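Local coordinates for nucleoporin NUP82 (Saccharomyces cerevisiae, PDB 3PBP), which serves as a structural component of the nuclear pore complex and, through its N-terminal domain, present here, interacts with the nucleoporin NUP116, at residues 24-36 against 422-434. The protein carries 1 engineered substitution. Residues are numbered along the deposited sequence; the frame is centred on the assembly and turned at random.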
ATOM      1  N   ARG A  24     -12.347 -11.413 -22.005  1.00 76.34           N
ATOM      2  CA  ARG A  24     -11.185 -11.265 -22.900  1.00 74.51           C
ATOM      3  C   ARG A  24     -10.100 -10.334 -22.363  1.00 73.18           C
ATOM      4  O   ARG A  24     -10.374  -9.207 -21.944  1.00 73.97           O
ATOM      5  CB  ARG A  24     -11.616 -10.727 -24.267  1.00 75.06           C
ATOM      6  CG  ARG A  24     -12.521 -11.637 -25.066  1.00 76.98           C
ATOM      7  CD  ARG A  24     -13.123 -10.859 -26.211  1.00 77.58           C
ATOM      8  NE  ARG A  24     -12.536 -11.217 -27.492  1.00 79.64           N
ATOM      9  CZ  ARG A  24     -12.536 -10.417 -28.554  1.00 81.24           C
ATOM     10  NH1 ARG A  24     -13.087  -9.205 -28.479  1.00 80.94           N
ATOM     11  NH2 ARG A  24     -11.995 -10.832 -29.694  1.00 81.15           N
ATOM     12  N   TYR A  25      -8.857 -10.795 -22.401  1.00 70.32           N
ATOM     13  CA  TYR A  25      -7.754  -9.977 -21.924  1.00 66.11           C
ATOM     14  C   TYR A  25      -6.624  -9.955 -22.925  1.00 63.08           C
ATOM     15  O   TYR A  25      -6.506 -10.834 -23.766  1.00 62.20           O
ATOM     16  CB  TYR A  25      -7.236 -10.501 -20.594  1.00 66.39           C
ATOM     17  CG  TYR A  25      -8.323 -10.714 -19.569  1.00 68.30           C
ATOM     18  CD1 TYR A  25      -9.111 -11.871 -19.585  1.00 68.18           C
ATOM     19  CD2 TYR A  25      -8.559  -9.767 -18.568  1.00 68.40           C
ATOM     20  CE1 TYR A  25     -10.104 -12.084 -18.626  1.00 67.25           C
ATOM     21  CE2 TYR A  25      -9.550  -9.971 -17.603  1.00 68.05           C
ATOM     22  CZ  TYR A  25     -10.319 -11.133 -17.639  1.00 67.93           C
ATOM     23  OH  TYR A  25     -11.303 -11.343 -16.690  1.00 67.99           O
ATOM     24  N   ILE A  26      -5.791  -8.934 -22.823  1.00 60.78           N
ATOM     25  CA  ILE A  26      -4.655  -8.795 -23.714  1.00 58.77           C
ATOM     26  C   ILE A  26      -3.521  -8.117 -22.949  1.00 57.73           C
ATOM     27  O   ILE A  26      -3.750  -7.181 -22.182  1.00 58.70           O
ATOM     28  CB  ILE A  26      -5.034  -7.964 -24.961  1.00 58.05           C
ATOM     29  CG1 ILE A  26      -3.840  -7.885 -25.911  1.00 55.40           C
ATOM     30  CG2 ILE A  26      -5.522  -6.571 -24.535  1.00 57.23           C
ATOM     31  CD1 ILE A  26      -4.129  -7.118 -27.170  1.00 56.87           C
ATOM     32  N   PHE A  27      -2.304  -8.611 -23.137  1.00 55.49           N
ATOM     33  CA  PHE A  27      -1.125  -8.055 -22.465  1.00 52.66           C
ATOM     34  C   PHE A  27       0.019  -8.069 -23.464  1.00 52.22           C
ATOM     35  O   PHE A  27      -0.011  -8.822 -24.451  1.00 52.65           O
ATOM     36  CB  PHE A  27      -0.722  -8.921 -21.278  1.00 51.53           C
ATOM     37  CG  PHE A  27      -1.858  -9.280 -20.381  1.00 52.84           C
ATOM     38  CD1 PHE A  27      -2.313  -8.375 -19.411  1.00 51.08           C
ATOM     39  CD2 PHE A  27      -2.494 -10.522 -20.510  1.00 51.58           C
ATOM     40  CE1 PHE A  27      -3.383  -8.700 -18.580  1.00 51.32           C
ATOM     41  CE2 PHE A  27      -3.567 -10.860 -19.685  1.00 52.06           C
ATOM     42  CZ  PHE A  27      -4.016  -9.943 -18.712  1.00 51.50           C
ATOM     43  N   SER A  28       1.023  -7.236 -23.223  1.00 50.71           N
ATOM     44  CA  SER A  28       2.179  -7.196 -24.097  1.00 50.14           C
ATOM     45  C   SER A  28       3.381  -7.309 -23.192  1.00 50.11           C
ATOM     46  O   SER A  28       3.263  -7.213 -21.979  1.00 48.28           O
ATOM     47  CB  SER A  28       2.229  -5.915 -24.931  1.00 49.05           C
ATOM     48  OG  SER A  28       2.428  -4.785 -24.114  1.00 52.19           O
ATOM     49  N   SER A  29       4.542  -7.513 -23.792  1.00 52.55           N
ATOM     50  CA  SER A  29       5.770  -7.715 -23.040  1.00 52.18           C
ATOM     51  C   SER A  29       6.961  -7.283 -23.897  1.00 52.06           C
ATOM     52  O   SER A  29       6.832  -7.131 -25.118  1.00 52.98           O
ATOM     53  CB  SER A  29       5.889  -9.211 -22.726  1.00 51.78           C
ATOM     54  OG  SER A  29       6.370  -9.415 -21.424  1.00 55.07           O
ATOM     55  N   GLN A  30       8.118  -7.112 -23.266  1.00 50.19           N
ATOM     56  CA  GLN A  30       9.336  -6.727 -23.974  1.00 49.60           C
ATOM     57  C   GLN A  30       9.137  -5.611 -25.006  1.00 50.22           C
ATOM     58  O   GLN A  30       9.273  -5.813 -26.216  1.00 49.10           O
ATOM     59  CB  GLN A  30       9.949  -7.961 -24.639  1.00 48.18           C
ATOM     60  CG  GLN A  30      10.190  -9.107 -23.669  1.00 48.29           C
ATOM     61  CD  GLN A  30      10.897 -10.300 -24.306  1.00 50.33           C
ATOM     62  OE1 GLN A  30      11.053 -10.379 -25.532  1.00 52.06           O
ATOM     63  NE2 GLN A  30      11.315 -11.242 -23.475  1.00 48.56           N
ATOM     64  N   ASN A  31       8.805  -4.426 -24.509  1.00 51.50           N
ATOM     65  CA  ASN A  31       8.594  -3.257 -25.352  1.00 52.44           C
ATOM     66  C   ASN A  31       7.531  -3.428 -26.445  1.00 51.15           C
ATOM     67  O   ASN A  31       7.740  -3.018 -27.585  1.00 48.55           O
ATOM     68  CB  ASN A  31       9.926  -2.834 -25.970  1.00 56.20           C
ATOM     69  CG  ASN A  31       9.886  -1.427 -26.517  1.00 59.85           C
ATOM     70  OD1 ASN A  31       9.398  -0.496 -25.860  1.00 62.27           O
ATOM     71  ND2 ASN A  31      10.410  -1.255 -27.720  1.00 61.79           N
ATOM     72  N   GLY A  32       6.391  -4.018 -26.068  1.00 51.26           N
ATOM     73  CA  GLY A  32       5.280  -4.234 -26.987  1.00 51.49           C
ATOM     74  C   GLY A  32       5.592  -5.210 -28.106  1.00 52.30           C
ATOM     75  O   GLY A  32       4.938  -5.236 -29.154  1.00 51.65           O
ATOM     76  N   THR A  33       6.594  -6.041 -27.860  1.00 52.01           N
ATOM     77  CA  THR A  33       7.063  -7.003 -28.832  1.00 50.24           C
ATOM     78  C   THR A  33       6.352  -8.351 -28.740  1.00 49.33           C
ATOM     79  O   THR A  33       6.159  -9.005 -29.747  1.00 49.61           O
ATOM     80  CB  THR A  33       8.616  -7.136 -28.684  1.00 51.41           C
ATOM     81  OG1 THR A  33       9.230  -6.915 -29.957  1.00 53.73           O
ATOM     82  CG2 THR A  33       9.042  -8.499 -28.122  1.00 51.59           C
ATOM     83  N   ARG A  34       5.944  -8.764 -27.544  1.00 49.41           N
ATOM     84  CA  ARG A  34       5.256 -10.054 -27.382  1.00 50.03           C
ATOM     85  C   ARG A  34       3.823  -9.812 -26.942  1.00 50.81           C
ATOM     86  O   ARG A  34       3.586  -9.027 -26.032  1.00 52.77           O
ATOM     87  CB  ARG A  34       5.907 -10.915 -26.298  1.00 49.74           C
ATOM     88  CG  ARG A  34       7.408 -11.113 -26.359  1.00 47.94           C
ATOM     89  CD  ARG A  34       7.870 -11.289 -24.928  1.00 50.13           C
ATOM     90  NE  ARG A  34       8.383 -12.615 -24.618  1.00 48.52           N
ATOM     91  CZ  ARG A  34       8.464 -13.098 -23.383  1.00 48.21           C
ATOM     92  NH1 ARG A  34       8.050 -12.375 -22.354  1.00 45.45           N
ATOM     93  NH2 ARG A  34       9.002 -14.289 -23.174  1.00 49.78           N
ATOM     94  N   ILE A  35       2.876 -10.513 -27.555  1.00 50.83           N
ATOM     95  CA  ILE A  35       1.461 -10.357 -27.226  1.00 50.03           C
ATOM     96  C   ILE A  35       0.855 -11.600 -26.576  1.00 49.95           C
ATOM     97  O   ILE A  35       1.127 -12.719 -27.011  1.00 50.17           O
ATOM     98  CB  ILE A  35       0.647 -10.047 -28.501  1.00 48.40           C
ATOM     99  CG1 ILE A  35       1.093  -8.709 -29.085  1.00 48.37           C
ATOM    100  CG2 ILE A  35      -0.846 -10.028 -28.185  1.00 48.34           C
ATOM    101  CD1 ILE A  35       0.547  -8.472 -30.475  1.00 48.25           C
ATOM    102  N   VAL A  36       0.054 -11.393 -25.534  1.00 48.93           N
ATOM    103  CA  VAL A  36      -0.647 -12.488 -24.868  1.00 50.99           C
ATOM    104  C   VAL A  36      -2.128 -12.138 -24.963  1.00 52.32           C
ATOM    105  O   VAL A  36      -2.537 -11.017 -24.648  1.00 51.66           O
ATOM    106  CB  VAL A  36      -0.233 -12.672 -23.373  1.00 50.52           C
ATOM    107  CG1 VAL A  36      -1.070 -13.772 -22.719  1.00 47.77           C
ATOM    108  CG2 VAL A  36       1.223 -13.083 -23.288  1.00 52.09           C
ATOM    109  N   ARG A 422     -17.054  -0.262 -21.521  1.00 99.46           N
ATOM    110  CA  ARG A 422     -16.738  -1.207 -20.457  1.00100.04           C
ATOM    111  C   ARG A 422     -15.251  -1.011 -20.177  1.00 99.54           C
ATOM    112  O   ARG A 422     -14.440  -1.228 -21.082  1.00100.21           O
ATOM    113  CB  ARG A 422     -16.976  -2.638 -20.954  1.00101.12           C
ATOM    114  CG  ARG A 422     -18.288  -2.844 -21.702  1.00102.69           C
ATOM    115  CD  ARG A 422     -19.393  -3.191 -20.738  1.00104.04           C
ATOM    116  NE  ARG A 422     -19.004  -4.318 -19.895  1.00104.89           N
ATOM    117  CZ  ARG A 422     -19.795  -4.886 -18.991  1.00105.78           C
ATOM    118  NH1 ARG A 422     -21.032  -4.435 -18.807  1.00106.06           N
ATOM    119  NH2 ARG A 422     -19.346  -5.902 -18.264  1.00105.85           N
ATOM    120  N   ILE A 423     -14.891  -0.596 -18.957  1.00 97.66           N
ATOM    121  CA  ILE A 423     -13.476  -0.387 -18.610  1.00 95.85           C
ATOM    122  C   ILE A 423     -12.599  -1.361 -19.393  1.00 93.83           C
ATOM    123  O   ILE A 423     -12.411  -2.513 -18.990  1.00 93.56           O
ATOM    124  CB  ILE A 423     -13.214  -0.618 -17.120  1.00 96.73           C
ATOM    125  CG1 ILE A 423     -14.074   0.335 -16.284  1.00 97.79           C
ATOM    126  CG2 ILE A 423     -11.730  -0.414 -16.826  1.00 96.43           C
ATOM    127  CD1 ILE A 423     -13.906   0.137 -14.776  1.00 98.89           C
ATOM    128  N   PRO A 424     -12.042  -0.904 -20.525  1.00 91.82           N
ATOM    129  CA  PRO A 424     -11.199  -1.767 -21.350  1.00 89.00           C
ATOM    130  C   PRO A 424      -9.874  -2.211 -20.744  1.00 86.05           C
ATOM    131  O   PRO A 424      -9.428  -1.723 -19.698  1.00 85.60           O
ATOM    132  CB  PRO A 424     -11.021  -0.945 -22.625  1.00 89.28           C
ATOM    133  CG  PRO A 424     -10.955   0.437 -22.099  1.00 90.75           C
ATOM    134  CD  PRO A 424     -12.075   0.466 -21.073  1.00 91.53           C
ATOM    135  N   ASN A 425      -9.271  -3.163 -21.438  1.00 82.36           N
ATOM    136  CA  ASN A 425      -8.001  -3.751 -21.082  1.00 78.98           C
ATOM    137  C   ASN A 425      -7.015  -3.055 -22.031  1.00 76.23           C
ATOM    138  O   ASN A 425      -7.220  -3.052 -23.244  1.00 75.87           O
ATOM    139  CB  ASN A 425      -8.100  -5.259 -21.353  1.00 80.16           C
ATOM    140  CG  ASN A 425      -7.106  -6.069 -20.566  1.00 81.87           C
ATOM    141  OD1 ASN A 425      -5.961  -6.241 -20.980  1.00 84.64           O
ATOM    142  ND2 ASN A 425      -7.537  -6.578 -19.419  1.00 83.26           N
ATOM    143  N   LEU A 426      -5.972  -2.433 -21.492  1.00 72.98           N
ATOM    144  CA  LEU A 426      -4.994  -1.750 -22.337  1.00 69.49           C
ATOM    145  C   LEU A 426      -3.712  -2.541 -22.538  1.00 67.78           C
ATOM    146  O   LEU A 426      -3.372  -3.412 -21.743  1.00 67.99           O
ATOM    147  CB  LEU A 426      -4.629  -0.388 -21.752  1.00 68.91           C
ATOM    148  CG  LEU A 426      -5.565   0.780 -22.010  1.00 68.48           C
ATOM    149  CD1 LEU A 426      -6.968   0.425 -21.562  1.00 68.39           C
ATOM    150  CD2 LEU A 426      -5.043   1.994 -21.264  1.00 67.22           C
ATOM    151  N   ALA A 427      -2.996  -2.216 -23.606  1.00 65.86           N
ATOM    152  CA  ALA A 427      -1.737  -2.867 -23.913  1.00 63.89           C
ATOM    153  C   ALA A 427      -0.963  -2.071 -24.958  1.00 63.51           C
ATOM    154  O   ALA A 427      -1.519  -1.609 -25.943  1.00 61.89           O
ATOM    155  CB  ALA A 427      -1.995  -4.278 -24.406  1.00 62.76           C
ATOM    156  N   TYR A 428       0.329  -1.906 -24.719  1.00 64.94           N
ATOM    157  CA  TYR A 428       1.211  -1.189 -25.635  1.00 66.49           C
ATOM    158  C   TYR A 428       1.779  -2.194 -26.633  1.00 67.38           C
ATOM    159  O   TYR A 428       2.339  -3.213 -26.244  1.00 67.44           O
ATOM    160  CB  TYR A 428       2.348  -0.531 -24.848  1.00 66.24           C
ATOM    161  CG  TYR A 428       3.512  -0.028 -25.675  1.00 67.62           C
ATOM    162  CD1 TYR A 428       3.534   1.271 -26.185  1.00 69.06           C
ATOM    163  CD2 TYR A 428       4.619  -0.838 -25.898  1.00 67.49           C
ATOM    164  CE1 TYR A 428       4.644   1.750 -26.891  1.00 70.19           C
ATOM    165  CE2 TYR A 428       5.722  -0.380 -26.601  1.00 68.72           C
ATOM    166  CZ  TYR A 428       5.739   0.913 -27.094  1.00 70.38           C
ATOM    167  OH  TYR A 428       6.858   1.354 -27.778  1.00 70.81           O
ATOM    168  N   ILE A 429       1.625  -1.913 -27.920  1.00 68.52           N
ATOM    169  CA  ILE A 429       2.134  -2.805 -28.946  1.00 70.44           C
ATOM    170  C   ILE A 429       3.025  -2.062 -29.933  1.00 73.93           C
ATOM    171  O   ILE A 429       2.582  -1.137 -30.612  1.00 73.78           O
ATOM    172  CB  ILE A 429       0.990  -3.465 -29.711  1.00 68.72           C
ATOM    173  CG1 ILE A 429       0.172  -4.317 -28.750  1.00 68.21           C
ATOM    174  CG2 ILE A 429       1.538  -4.305 -30.849  1.00 66.59           C
ATOM    175  CD1 ILE A 429      -1.072  -4.893 -29.363  1.00 68.82           C
ATOM    176  N   ASN A 430       4.286  -2.471 -30.002  1.00 77.56           N
ATOM    177  CA  ASN A 430       5.233  -1.845 -30.899  1.00 81.64           C
ATOM    178  C   ASN A 430       5.218  -2.633 -32.194  1.00 84.65           C
ATOM    179  O   ASN A 430       5.743  -3.740 -32.258  1.00 84.63           O
ATOM    180  CB  ASN A 430       6.628  -1.867 -30.284  1.00 82.05           C
ATOM    181  CG  ASN A 430       7.519  -0.783 -30.844  1.00 83.84           C
ATOM    182  OD1 ASN A 430       7.675  -0.662 -32.060  1.00 83.81           O
ATOM    183  ND2 ASN A 430       8.106   0.024 -29.959  1.00 84.41           N
ATOM    184  N   TRP A 431       4.611  -2.069 -33.232  1.00 89.09           N
ATOM    185  CA  TRP A 431       4.526  -2.770 -34.505  1.00 93.74           C
ATOM    186  C   TRP A 431       5.070  -1.982 -35.695  1.00 96.05           C
ATOM    187  O   TRP A 431       4.552  -0.914 -36.051  1.00 96.19           O
ATOM    188  CB  TRP A 431       3.076  -3.170 -34.778  1.00 94.64           C
ATOM    189  CG  TRP A 431       2.949  -4.370 -35.673  1.00 96.70           C
ATOM    190  CD1 TRP A 431       3.367  -5.652 -35.408  1.00 96.77           C
ATOM    191  CD2 TRP A 431       2.353  -4.404 -36.970  1.00 97.07           C
ATOM    192  NE1 TRP A 431       3.062  -6.477 -36.464  1.00 96.74           N
ATOM    193  CE2 TRP A 431       2.441  -5.737 -37.437  1.00 97.10           C
ATOM    194  CE3 TRP A 431       1.754  -3.438 -37.786  1.00 96.97           C
ATOM    195  CZ2 TRP A 431       1.951  -6.123 -38.682  1.00 97.33           C
ATOM    196  CZ3 TRP A 431       1.269  -3.823 -39.024  1.00 98.26           C
ATOM    197  CH2 TRP A 431       1.371  -5.155 -39.462  1.00 97.98           C
ATOM    198  N   ASN A 432       6.113  -2.532 -36.311  1.00 98.35           N
ATOM    199  CA  ASN A 432       6.759  -1.912 -37.462  1.00100.70           C
ATOM    200  C   ASN A 432       7.004  -0.415 -37.257  1.00101.39           C
ATOM    201  O   ASN A 432       6.421   0.430 -37.940  1.00100.87           O
ATOM    202  CB  ASN A 432       5.928  -2.154 -38.730  1.00101.04           C
ATOM    203  CG  ASN A 432       5.677  -3.629 -38.984  1.00101.75           C
ATOM    204  OD1 ASN A 432       6.518  -4.476 -38.676  1.00102.47           O
ATOM    205  ND2 ASN A 432       4.523  -3.943 -39.557  1.00102.04           N
ATOM    206  N   ASP A 433       7.873  -0.110 -36.300  1.00102.28           N
ATOM    207  CA  ASP A 433       8.240   1.260 -35.978  1.00103.38           C
ATOM    208  C   ASP A 433       7.103   2.173 -35.554  1.00102.97           C
ATOM    209  O   ASP A 433       7.232   3.396 -35.617  1.00103.78           O
ATOM    210  CB  ASP A 433       8.974   1.893 -37.158  1.00106.01           C
ATOM    211  CG  ASP A 433      10.481   1.876 -36.982  1.00108.37           C
ATOM    212  OD1 ASP A 433      10.967   2.444 -35.975  1.00109.46           O
ATOM    213  OD2 ASP A 433      11.178   1.300 -37.848  1.00109.53           O
ATOM    214  N   GLN A 434       5.991   1.595 -35.125  1.00102.01           N
ATOM    215  CA  GLN A 434       4.868   2.403 -34.680  1.00100.82           C
ATOM    216  C   GLN A 434       4.254   1.867 -33.408  1.00 98.33           C
ATOM    217  O   GLN A 434       3.646   0.796 -33.404  1.00 97.60           O
ATOM    218  CB  GLN A 434       3.791   2.484 -35.763  1.00103.33           C
ATOM    219  CG  GLN A 434       3.973   3.646 -36.725  1.00106.49           C
ATOM    220  CD  GLN A 434       2.772   3.830 -37.640  1.00108.72           C
ATOM    221  OE1 GLN A 434       1.641   4.013 -37.171  1.00110.08           O
ATOM    222  NE2 GLN A 434       3.007   3.782 -38.950  1.00108.52           N
TER
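Asn-425 swings its CG anti to the backbone N (chi1 -158°), which carries its amide across to strand 24-29, while Ser-28 OG, between its own N and carbonyl carbon (chi1 66°), turns toward strand 425-431. Asparagine is short yet can offer a carbonyl to a backbone N-H: OD1 takes a long bond from Ile-26 N (3.3 Å), well out of the carbonyl plane, though nearby Ile-26 O, also an acceptor, leaves the amide's orientation uncertain at this resolution. ND2 as modelled meets the Tyr-25 ring edge at CD2 (3.5 Å), ring and amide nearly perpendicular. With an alanine here, Ile-26 N would probably lose its acceptor and the Tyr-25 edge its amide neighbour. Ser-28, short enough to fit between the strands, gives its hydroxyl hydrogen to Tyr-428 O in the carbonyl plane, on a lone pair (2.6 Å). Asn-430 N bonds Gly-32 O (3.0 Å). Gly-32, at positive phi in the type I' turn from Gln-30 to Thr-33, has no CB to clash with Tyr-428 CD2 and Asn-430 N. Small Ala-427 lets Ile-26 CG2 approach its CB (4.2 Å), and Ile-429 CD1 reaches Ile-35 CD1 (4.1 Å). These edge strands of neighbouring antiparallel sheets, from opposite ends of the domain's sequence, are consistent with adjacent beta-propeller blades; their axes run roughly alike, 35° apart, approaching to 5.8 Å. The Ser-28 and Asn-430 bonds, with the weaker Asn-425 one, suggest separate polar grips and apolar contacts, not continuous backbone pairing.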